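Local coordinates for citrate lyase, subunit 1 (Methanosaeta concilii, PDB 6HXI), which probably takes part in the ATP-dependent conversion of citrate and coenzyme A into oxaloacetate and acetyl-CoA, as one subunit of ATP citrate lyase, at residues C[259-264]-C[302-307]; C[274-279]-C[319-324]; C[309-314]-C[348-353]. All blocks are in the same frame, centred on the assembly; numbering follows the deposited sequence.

Contact 1 (C[259-264]-C[302-307]); sequences GASLKL and YGEYSG. With NA (sodium ion), chain N; COA (coenzyme A), chain G.
Ser261 and Ser306 pair backbone to backbone, the N of Ser261 giving its proton to the O of Ser306 at 2.9 Å and the N of Ser306 returning a bond to the O of Ser261. Two residues along, Lys263 and Glu304 repeat the exchange; the bond from Lys263 N to Glu304 O, 2.7 Å long, runs nearly along the C=O axis. The strands are antiparallel (174°).

Beside this backbone the carboxylate of Glu304 is held by two hydroxyls. Ser261 OG donates to Glu304 OE1 at 3.1 Å, and Ser306 OG donates to Glu304 OE2 at 2.7 Å, each meeting its oxygen on the syn side and about 30° out of the carboxylate plane. A bend at chi2 (-96°) turns the Glu304 carboxylate back over the neighbouring strand, where OE1 also lies against the CD of Lys263. The ammonium of Lys263 goes on to Gly274 O of the chain of succinyl-CoA ligase (ADP-forming) subunit alpha. On the other face of the sheet, Leu262 CD1 rests on Tyr305 CB at 3.7 Å.

Where the strand pair runs into loop at Ala260 and Gly307, Ala260 O binds the sodium ion at 2.6 Å, together with the carbonyls of Asp255 and Thr258. Gly259 and Gly307 line the coenzyme A pocket, OAP of the cofactor 3.3 Å from Gly259 CA and its O5P 3.4 Å from Gly307 CA.

Helix 246-256 and helix 311-325 pack on the Leu262 and Leu264 side, helix 280-292 touches Tyr302 and Glu304, and Tyr305 reaches the loop that follows strand 273-275.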
loop_
_atom_site.group_PDB
_atom_site.type_symbol
_atom_site.label_atom_id
_atom_site.label_comp_id
_atom_site.label_asym_id
_atom_site.label_seq_id
_atom_site.Cartn_x
_atom_site.Cartn_y
_atom_site.Cartn_z
ATOM N N GLY C 259 29.045 30.191 -15.297
ATOM C CA GLY C 259 28.725 31.608 -15.152
ATOM C C GLY C 259 29.823 32.331 -14.392
ATOM O O GLY C 259 30.000 33.540 -14.561
ATOM N N ALA C 260 30.603 31.573 -13.582
ATOM C CA ALA C 260 31.784 32.030 -12.827
ATOM C C ALA C 260 32.916 32.345 -13.806
ATOM O O ALA C 260 32.866 31.938 -14.967
ATOM C CB ALA C 260 32.252 30.938 -11.856
ATOM N N SER C 261 33.943 33.056 -13.321
ATOM C CA SER C 261 35.098 33.456 -14.123
ATOM C C SER C 261 36.367 32.765 -13.640
ATOM O O SER C 261 36.616 32.716 -12.440
ATOM C CB SER C 261 35.273 34.972 -14.088
ATOM O OG SER C 261 36.315 35.382 -14.959
ATOM N N LEU C 262 37.120 32.172 -14.574
ATOM C CA LEU C 262 38.396 31.499 -14.354
ATOM C C LEU C 262 39.238 31.939 -15.555
ATOM O O LEU C 262 38.964 31.524 -16.692
ATOM C CB LEU C 262 38.258 29.948 -14.351
ATOM C CG LEU C 262 37.458 29.196 -13.228
ATOM C CD1 LEU C 262 37.861 29.617 -11.821
ATOM C CD2 LEU C 262 35.962 29.210 -13.467
ATOM N N LYS C 263 40.198 32.850 -15.320
ATOM C CA LYS C 263 41.042 33.415 -16.366
ATOM C C LYS C 263 42.507 33.267 -15.995
ATOM O O LYS C 263 42.875 33.521 -14.859
ATOM C CB LYS C 263 40.677 34.897 -16.630
ATOM C CG LYS C 263 39.210 35.133 -17.061
ATOM C CD LYS C 263 38.871 36.587 -17.432
ATOM C CE LYS C 263 39.034 36.875 -18.919
ATOM N NZ LYS C 263 39.041 38.335 -19.235
ATOM N N LEU C 264 43.340 32.828 -16.939
ATOM C CA LEU C 264 44.782 32.683 -16.744
ATOM C C LEU C 264 45.554 33.096 -17.999
ATOM O O LEU C 264 45.260 32.626 -19.098
ATOM C CB LEU C 264 45.165 31.252 -16.299
ATOM C CG LEU C 264 46.669 30.895 -16.269
ATOM C CD1 LEU C 264 47.426 31.685 -15.188
ATOM C CD2 LEU C 264 46.879 29.412 -16.093
ATOM N N TYR C 302 49.085 36.667 -14.972
ATOM C CA TYR C 302 47.934 37.491 -14.630
ATOM C C TYR C 302 46.772 36.519 -14.655
ATOM O O TYR C 302 46.432 35.978 -15.706
ATOM C CB TYR C 302 47.666 38.703 -15.565
ATOM C CG TYR C 302 46.312 39.304 -15.261
ATOM C CD1 TYR C 302 46.125 40.115 -14.143
ATOM C CD2 TYR C 302 45.180 38.912 -15.973
ATOM C CE1 TYR C 302 44.854 40.529 -13.752
ATOM C CE2 TYR C 302 43.899 39.308 -15.579
ATOM C CZ TYR C 302 43.746 40.148 -14.489
ATOM O OH TYR C 302 42.490 40.579 -14.125
ATOM N N GLY C 303 46.207 36.286 -13.489
ATOM C CA GLY C 303 45.082 35.381 -13.300
ATOM C C GLY C 303 43.962 36.033 -12.513
ATOM O O GLY C 303 44.164 37.060 -11.840
ATOM N N GLU C 304 42.783 35.402 -12.564
ATOM C CA GLU C 304 41.555 35.892 -11.952
ATOM C C GLU C 304 40.520 34.761 -11.894
ATOM O O GLU C 304 40.350 34.016 -12.856
ATOM C CB GLU C 304 41.023 37.033 -12.852
ATOM C CG GLU C 304 39.872 37.833 -12.312
ATOM C CD GLU C 304 38.512 37.378 -12.800
ATOM O OE1 GLU C 304 38.162 37.639 -13.974
ATOM O OE2 GLU C 304 37.791 36.752 -11.996
ATOM N N TYR C 305 39.842 34.648 -10.762
ATOM C CA TYR C 305 38.709 33.754 -10.519
ATOM C C TYR C 305 37.692 34.561 -9.706
ATOM O O TYR C 305 38.074 35.303 -8.804
ATOM C CB TYR C 305 39.106 32.430 -9.831
ATOM C CG TYR C 305 39.398 32.548 -8.354
ATOM C CD1 TYR C 305 40.663 32.915 -7.900
ATOM C CD2 TYR C 305 38.417 32.277 -7.406
ATOM C CE1 TYR C 305 40.936 33.024 -6.540
ATOM C CE2 TYR C 305 38.672 32.403 -6.042
ATOM C CZ TYR C 305 39.937 32.766 -5.613
ATOM O OH TYR C 305 40.183 32.896 -4.274
ATOM N N SER C 306 36.422 34.491 -10.074
ATOM C CA SER C 306 35.342 35.208 -9.394
ATOM C C SER C 306 34.022 34.585 -9.804
ATOM O O SER C 306 34.019 33.537 -10.428
ATOM C CB SER C 306 35.372 36.690 -9.762
ATOM O OG SER C 306 35.256 36.813 -11.168
ATOM N N GLY C 307 32.922 35.218 -9.447
ATOM C CA GLY C 307 31.589 34.731 -9.799
ATOM C C GLY C 307 31.214 33.425 -9.136
ATOM O O GLY C 307 30.512 32.603 -9.728
HETATM NA NA NA N . 32.555 31.847 -17.550
HETATM N N1A COA G . 17.665 20.834 -18.235
HETATM C C2A COA G . 17.955 21.795 -19.118
HETATM N N3A COA G . 18.506 22.997 -18.899
HETATM C C4A COA G . 18.710 23.203 -17.588
HETATM C C5A COA G . 18.453 22.311 -16.562
HETATM C C6A COA G . 17.936 21.052 -16.926
HETATM N N6A COA G . 17.731 20.062 -16.059
HETATM N N7A COA G . 18.694 22.900 -15.330
HETATM C C8A COA G . 19.094 24.108 -15.633
HETATM N N9A COA G . 19.123 24.366 -16.980
HETATM C C1B COA G . 19.481 25.619 -17.643
HETATM C C2B COA G . 18.682 26.843 -17.215
HETATM O O2B COA G . 17.425 26.903 -17.894
HETATM C C3B COA G . 19.633 27.962 -17.652
HETATM O O3B COA G . 19.547 28.221 -19.071
HETATM P P3B COA G . 19.902 29.626 -19.736
HETATM O O7A COA G . 21.273 29.991 -19.278
HETATM O O8A COA G . 19.797 29.413 -21.204
HETATM O O9A COA G . 18.797 30.596 -19.281
HETATM C C4B COA G . 21.029 27.352 -17.476
HETATM O O4B COA G . 20.832 25.928 -17.358
HETATM C C5B COA G . 21.817 27.869 -16.299
HETATM O O5B COA G . 20.930 27.913 -15.164
HETATM P P1A COA G . 20.939 29.173 -14.123
HETATM O O1A COA G . 20.260 28.896 -12.832
HETATM O O2A COA G . 20.477 30.463 -14.782
HETATM O O3A COA G . 22.525 29.209 -13.948
HETATM P P2A COA G . 23.649 29.861 -13.029
HETATM O O4A COA G . 23.920 28.984 -11.874
HETATM O O5A COA G . 24.867 29.970 -13.917
HETATM O O6A COA G . 23.110 31.317 -12.562
HETATM C CBP COA G . 24.120 33.537 -12.508
HETATM C CCP COA G . 23.342 32.508 -13.336
HETATM C CDP COA G . 24.311 34.795 -13.366
HETATM C CEP COA G . 23.361 33.910 -11.220
HETATM C CAP COA G . 25.499 32.928 -12.130
HETATM O OAP COA G . 26.116 32.318 -13.250
HETATM C C9P COA G . 26.495 33.860 -11.453
HETATM O O9P COA G . 26.402 34.086 -10.244
HETATM N N8P COA G . 27.455 34.388 -12.230
HETATM C C7P COA G . 28.416 35.369 -11.745
HETATM C C6P COA G . 28.243 36.700 -12.424
HETATM C C5P COA G . 29.298 37.698 -12.006
HETATM O O5P COA G . 30.420 37.325 -11.667
HETATM N N4P COA G . 28.932 38.979 -12.007
HETATM C C3P COA G . 29.795 40.051 -11.529
HETATM C C2P COA G . 29.774 40.190 -10.020
HETATM S S1P COA G . 30.735 41.687 -9.660
#

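Contact 2 (C[274-279]-C[319-324]); sequences WTMVAG and CTILDL
In the citrate-binding region, related to succinyl-CoA synthetase, strand 273-275 is an outermost strand of a parallel four-stranded sheet, and helix 311-325 packs against it and the loop that follows. Trp274 and Met276 on one side meet Ile321 and Leu324, one helical turn apart, on the other.

The indole of Trp274 takes up both helix residues with its six-membered ring. CH2 of Trp274 comes to 3.5 Å from Leu324 CB, the nearest approach of the two segments, and CZ3 is a little farther from the same carbon. CZ2 of the ring lies by the backbone carbonyl of Leu324. Farther back, Trp274 CE3 meets Ile321 CG2 at 4.1 Å; both methylene and methyl approach the ring obliquely. The Leu324 side chain lies nearly perpendicular to that of Trp274, while Ile321 and Trp274 run by one another head to tail.

Ile321 divides its two branches between the partners. CG2 goes to the tryptophan, while the longer branch, with CG1 anti to the carbonyl carbon (chi1 -71°) and an extended chi2 of 173°, carries CD1 to Met276. There CD1 of Ile321 lies 4.0 Å from Met276 CB, with CG and SD of the methionine almost as near, and it also touches Thr275 O at 3.7 Å.

Behind the contact, the backbones of Trp274 and Met276 bond to strand 334-338, indole NE1 makes a weak hydrogen bond to Gly271 O, Met276 touches Val355 of helix 348-361, and Leu324 reaches Glu247 of helix 246-256.

Between these buried side chains the chemistry is aliphatic carbon against the indole at Trp274, and the Ile321 methyl against the methionine chain and its sulfur. With no polar bond between them, the fit across this pair of segments probably rests on shape and dispersion.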
loop_
_atom_site.group_PDB
_atom_site.type_symbol
_atom_site.label_atom_id
_atom_site.label_comp_id
_atom_site.label_asym_id
_atom_site.label_seq_id
_atom_site.Cartn_x
_atom_site.Cartn_y
_atom_site.Cartn_z
ATOM N N TRP C 274 53.929 34.348 -8.433
ATOM C CA TRP C 274 52.690 33.816 -8.980
ATOM C C TRP C 274 51.507 34.347 -8.186
ATOM O O TRP C 274 51.622 34.656 -6.985
ATOM C CB TRP C 274 52.703 32.288 -9.055
ATOM C CG TRP C 274 53.672 31.748 -10.061
ATOM C CD1 TRP C 274 55.027 31.652 -9.928
ATOM C CD2 TRP C 274 53.356 31.218 -11.355
ATOM N NE1 TRP C 274 55.575 31.092 -11.058
ATOM C CE2 TRP C 274 54.571 30.808 -11.947
ATOM C CE3 TRP C 274 52.165 31.070 -12.083
ATOM C CZ2 TRP C 274 54.628 30.265 -13.231
ATOM C CZ3 TRP C 274 52.220 30.501 -13.345
ATOM C CH2 TRP C 274 53.437 30.112 -13.907
ATOM N N THR C 275 50.385 34.510 -8.874
ATOM C CA THR C 275 49.205 35.051 -8.237
ATOM C C THR C 275 47.949 34.235 -8.500
ATOM O O THR C 275 47.730 33.725 -9.610
ATOM C CB THR C 275 48.982 36.517 -8.661
ATOM O OG1 THR C 275 48.872 36.606 -10.089
ATOM C CG2 THR C 275 50.049 37.470 -8.118
ATOM N N MET C 276 47.102 34.151 -7.477
ATOM C CA MET C 276 45.796 33.528 -7.575
ATOM C C MET C 276 44.850 34.446 -6.830
ATOM O O MET C 276 44.513 34.224 -5.665
ATOM C CB MET C 276 45.781 32.088 -7.073
ATOM C CG MET C 276 44.457 31.416 -7.335
ATOM S SD MET C 276 44.516 29.627 -7.207
ATOM C CE MET C 276 45.329 29.433 -5.600
ATOM N N VAL C 277 44.491 35.532 -7.510
ATOM C CA VAL C 277 43.659 36.604 -6.967
ATOM C C VAL C 277 42.205 36.468 -7.415
ATOM O O VAL C 277 41.926 36.184 -8.579
ATOM C CB VAL C 277 44.253 38.014 -7.262
ATOM C CG1 VAL C 277 43.408 39.114 -6.636
ATOM C CG2 VAL C 277 45.699 38.110 -6.779
ATOM N N ALA C 278 41.294 36.650 -6.463
ATOM C CA ALA C 278 39.878 36.621 -6.707
ATOM C C ALA C 278 39.388 38.001 -7.167
ATOM O O ALA C 278 39.666 39.017 -6.520
ATOM C CB ALA C 278 39.161 36.199 -5.451
ATOM N N GLY C 279 38.700 38.033 -8.299
ATOM C CA GLY C 279 38.101 39.258 -8.822
ATOM C C GLY C 279 38.881 39.984 -9.889
ATOM O O GLY C 279 40.111 40.035 -9.840
ATOM N N CYS C 319 45.570 23.555 -9.441
ATOM C CA CYS C 319 46.425 22.471 -9.949
ATOM C C CYS C 319 47.235 22.964 -11.142
ATOM O O CYS C 319 48.410 22.622 -11.259
ATOM C CB CYS C 319 45.590 21.248 -10.327
ATOM S SG CYS C 319 45.151 20.182 -8.930
ATOM N N THR C 320 46.598 23.777 -12.019
ATOM C CA THR C 320 47.222 24.365 -13.208
ATOM C C THR C 320 48.342 25.339 -12.824
ATOM O O THR C 320 49.437 25.236 -13.376
ATOM C CB THR C 320 46.167 25.018 -14.114
ATOM O OG1 THR C 320 45.106 24.100 -14.320
ATOM C CG2 THR C 320 46.730 25.437 -15.463
ATOM N N ILE C 321 48.056 26.281 -11.888
ATOM C CA ILE C 321 49.023 27.274 -11.398
ATOM C C ILE C 321 50.196 26.561 -10.729
ATOM O O ILE C 321 51.346 26.856 -11.067
ATOM C CB ILE C 321 48.366 28.364 -10.491
ATOM C CG1 ILE C 321 47.485 29.319 -11.343
ATOM C CG2 ILE C 321 49.431 29.147 -9.667
ATOM C CD1 ILE C 321 46.676 30.313 -10.581
ATOM N N LEU C 322 49.900 25.583 -9.836
ATOM C CA LEU C 322 50.918 24.801 -9.133
ATOM C C LEU C 322 51.801 24.041 -10.091
ATOM O O LEU C 322 53.015 24.090 -9.941
ATOM C CB LEU C 322 50.317 23.860 -8.082
ATOM C CG LEU C 322 49.705 24.537 -6.865
ATOM C CD1 LEU C 322 48.851 23.594 -6.119
ATOM C CD2 LEU C 322 50.761 25.136 -5.962
ATOM N N ASP C 323 51.203 23.404 -11.114
ATOM C CA ASP C 323 51.934 22.657 -12.141
ATOM C C ASP C 323 53.011 23.516 -12.776
ATOM O O ASP C 323 54.178 23.151 -12.715
ATOM C CB ASP C 323 50.984 22.103 -13.230
ATOM C CG ASP C 323 51.675 21.313 -14.332
ATOM O OD1 ASP C 323 52.715 20.675 -14.047
ATOM O OD2 ASP C 323 51.174 21.326 -15.473
ATOM N N LEU C 324 52.614 24.669 -13.348
ATOM C CA LEU C 324 53.473 25.637 -14.037
ATOM C C LEU C 324 54.582 26.227 -13.158
ATOM O O LEU C 324 55.660 26.543 -13.662
ATOM C CB LEU C 324 52.615 26.765 -14.621
ATOM C CG LEU C 324 51.712 26.410 -15.799
ATOM C CD1 LEU C 324 50.526 27.367 -15.869
ATOM C CD2 LEU C 324 52.490 26.412 -17.105
#

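Contact 3 (C[309-314]-C[348-353]); sequences PNTEET and VAKTFK
Thr311, in the first turn of helix 311-325, lies against helix 348-361, and every atom of its side chain meets that neighbour. CB comes to 3.5 Å from the O of Lys350. From CB the hydroxyl branch, with OG1 anti to the carbonyl carbon (chi1 -60°), points to that same oxygen and donates a hydrogen bond of 2.7 Å from Thr311 OG1 to Lys350 O. The hydroxyl comes in at 117° to the Lys350 C=O bond, tilted 34° from the carbonyl plane. The methyl branch, CG2 of Thr311, lies 3.9 Å from CG of Lys353, whose aliphatic stem crosses it.

One turn on, Thr314 adds a second threonine to the seam. Its OG1 lies 3.0 Å from both Thr351 O and Thr311 O, within reach of either carbonyl. The CG2 methyls of Thr314 and Thr351 meet at 3.7 Å, and CG2 of Thr351 also touches the O of Pro309. The hydroxyl of Thr351 bonds to Asp347 O.

Asn310 and Glu313 form a capping box at the start of helix 311-325: Asn310 OD1 accepts from Glu313 N at 2.8 Å and Glu313 OE1 in turn accepts from Asn310 N, in the turn where Thr311 begins the helix.

A valine here would remove the hydroxyl and would probably leave Lys350 O without its bond from Thr311, so that the two helices are joined less firmly at this end. Thr311 gives a backbone carbonyl of the neighbouring helix a hydrogen bond, and Thr314 can do so too, while methyls of Thr311, Thr314 and Thr351 supply apolar contact.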
loop_
_atom_site.group_PDB
_atom_site.type_symbol
_atom_site.label_atom_id
_atom_site.label_comp_id
_atom_site.label_asym_id
_atom_site.label_seq_id
_atom_site.Cartn_x
_atom_site.Cartn_y
_atom_site.Cartn_z
ATOM N N PRO C 309 33.008 30.391 -8.117
ATOM C CA PRO C 309 33.278 29.072 -8.717
ATOM C C PRO C 309 33.234 27.966 -7.663
ATOM O O PRO C 309 33.584 28.222 -6.511
ATOM C CB PRO C 309 34.685 29.226 -9.310
ATOM C CG PRO C 309 35.322 30.338 -8.576
ATOM C CD PRO C 309 34.248 31.202 -7.984
ATOM N N ASN C 310 32.805 26.736 -8.046
ATOM C CA ASN C 310 32.750 25.618 -7.109
ATOM C C ASN C 310 34.142 25.065 -6.775
ATOM O O ASN C 310 35.130 25.445 -7.406
ATOM C CB ASN C 310 31.795 24.507 -7.594
ATOM C CG ASN C 310 32.150 23.858 -8.914
ATOM O OD1 ASN C 310 33.299 23.479 -9.179
ATOM N ND2 ASN C 310 31.141 23.648 -9.749
ATOM N N THR C 311 34.205 24.162 -5.775
ATOM C CA THR C 311 35.422 23.497 -5.300
ATOM C C THR C 311 36.225 22.822 -6.427
ATOM O O THR C 311 37.435 22.987 -6.490
ATOM C CB THR C 311 35.052 22.515 -4.178
ATOM O OG1 THR C 311 34.452 23.260 -3.133
ATOM C CG2 THR C 311 36.258 21.748 -3.634
ATOM N N GLU C 312 35.546 22.064 -7.288
ATOM C CA GLU C 312 36.128 21.344 -8.420
ATOM C C GLU C 312 36.781 22.316 -9.392
ATOM O O GLU C 312 37.914 22.072 -9.803
ATOM C CB GLU C 312 35.043 20.491 -9.101
ATOM C CG GLU C 312 35.476 19.690 -10.316
ATOM C CD GLU C 312 34.289 19.195 -11.123
ATOM O OE1 GLU C 312 34.061 19.717 -12.238
ATOM O OE2 GLU C 312 33.540 18.337 -10.606
ATOM N N GLU C 313 36.094 23.428 -9.731
ATOM C CA GLU C 313 36.639 24.444 -10.643
ATOM C C GLU C 313 37.902 25.091 -10.079
ATOM O O GLU C 313 38.900 25.183 -10.798
ATOM C CB GLU C 313 35.592 25.501 -11.005
ATOM C CG GLU C 313 34.479 24.939 -11.881
ATOM C CD GLU C 313 33.201 25.747 -11.988
ATOM O OE1 GLU C 313 33.011 26.704 -11.203
ATOM O OE2 GLU C 313 32.370 25.400 -12.856
ATOM N N THR C 314 37.883 25.476 -8.778
ATOM C CA THR C 314 39.031 26.112 -8.115
ATOM C C THR C 314 40.166 25.126 -7.946
ATOM O O THR C 314 41.330 25.523 -7.991
ATOM C CB THR C 314 38.635 26.799 -6.788
ATOM O OG1 THR C 314 38.204 25.802 -5.853
ATOM C CG2 THR C 314 37.557 27.846 -6.969
ATOM N N VAL C 348 34.207 31.552 0.299
ATOM C CA VAL C 348 35.637 31.379 0.594
ATOM C C VAL C 348 35.955 29.948 1.078
ATOM O O VAL C 348 37.050 29.445 0.822
ATOM C CB VAL C 348 36.161 32.478 1.560
ATOM C CG1 VAL C 348 37.673 32.354 1.790
ATOM C CG2 VAL C 348 35.809 33.877 1.050
ATOM N N ALA C 349 34.994 29.297 1.758
ATOM C CA ALA C 349 35.144 27.938 2.271
ATOM C C ALA C 349 35.241 26.934 1.143
ATOM O O ALA C 349 36.119 26.072 1.189
ATOM C CB ALA C 349 33.983 27.582 3.180
ATOM N N LYS C 350 34.309 27.013 0.155
ATOM C CA LYS C 350 34.226 26.118 -1.017
ATOM C C LYS C 350 35.409 26.322 -1.961
ATOM O O LYS C 350 35.991 25.338 -2.426
ATOM C CB LYS C 350 32.905 26.327 -1.798
ATOM C CG LYS C 350 31.651 25.948 -1.038
ATOM C CD LYS C 350 30.408 26.190 -1.882
ATOM C CE LYS C 350 29.156 26.028 -1.058
ATOM N NZ LYS C 350 27.931 26.323 -1.845
ATOM N N THR C 351 35.759 27.605 -2.256
ATOM C CA THR C 351 36.885 27.934 -3.141
ATOM C C THR C 351 38.211 27.504 -2.500
ATOM O O THR C 351 38.981 26.785 -3.149
ATOM C CB THR C 351 36.896 29.409 -3.582
ATOM O OG1 THR C 351 37.060 30.261 -2.459
ATOM C CG2 THR C 351 35.678 29.798 -4.394
ATOM N N PHE C 352 38.458 27.905 -1.213
ATOM C CA PHE C 352 39.693 27.530 -0.517
ATOM C C PHE C 352 39.775 26.034 -0.250
ATOM O O PHE C 352 40.884 25.534 -0.143
ATOM C CB PHE C 352 39.937 28.360 0.753
ATOM C CG PHE C 352 40.507 29.744 0.509
ATOM C CD1 PHE C 352 40.538 30.294 -0.773
ATOM C CD2 PHE C 352 41.006 30.500 1.560
ATOM C CE1 PHE C 352 41.055 31.565 -0.996
ATOM C CE2 PHE C 352 41.528 31.773 1.334
ATOM C CZ PHE C 352 41.557 32.292 0.056
ATOM N N LYS C 353 38.642 25.303 -0.242
ATOM C CA LYS C 353 38.672 23.844 -0.118
ATOM C C LYS C 353 39.346 23.246 -1.360
ATOM O O LYS C 353 40.119 22.307 -1.219
ATOM C CB LYS C 353 37.267 23.242 0.085
ATOM C CG LYS C 353 37.270 21.720 0.170
ATOM C CD LYS C 353 36.071 21.161 0.891
ATOM C CE LYS C 353 36.349 19.767 1.412
ATOM N NZ LYS C 353 36.172 18.724 0.370
#

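All three contacts lie within the citrate-binding region, on the same side of the chain's centre. Contacts 1 and 2 have centres about 10 Å apart and touch, Tyr305 O lying 2.8 Å from Gly279 N in a probable hydrogen bond. Along the chain their segments alternate. Contact 3 follows contact 1 in series, centres about 12 Å apart, joined where Tyr305 packs on Phe352 and Ala260 on Pro309. Contacts 2 and 3 share helix 311-325 and alternate along the chain, but do not touch: centres about 13 Å apart, nearest atoms about 5 Å. That helix thus ties the two-stranded sheet beside sodium and coenzyme A to the parallel sheet and to helix 348-361.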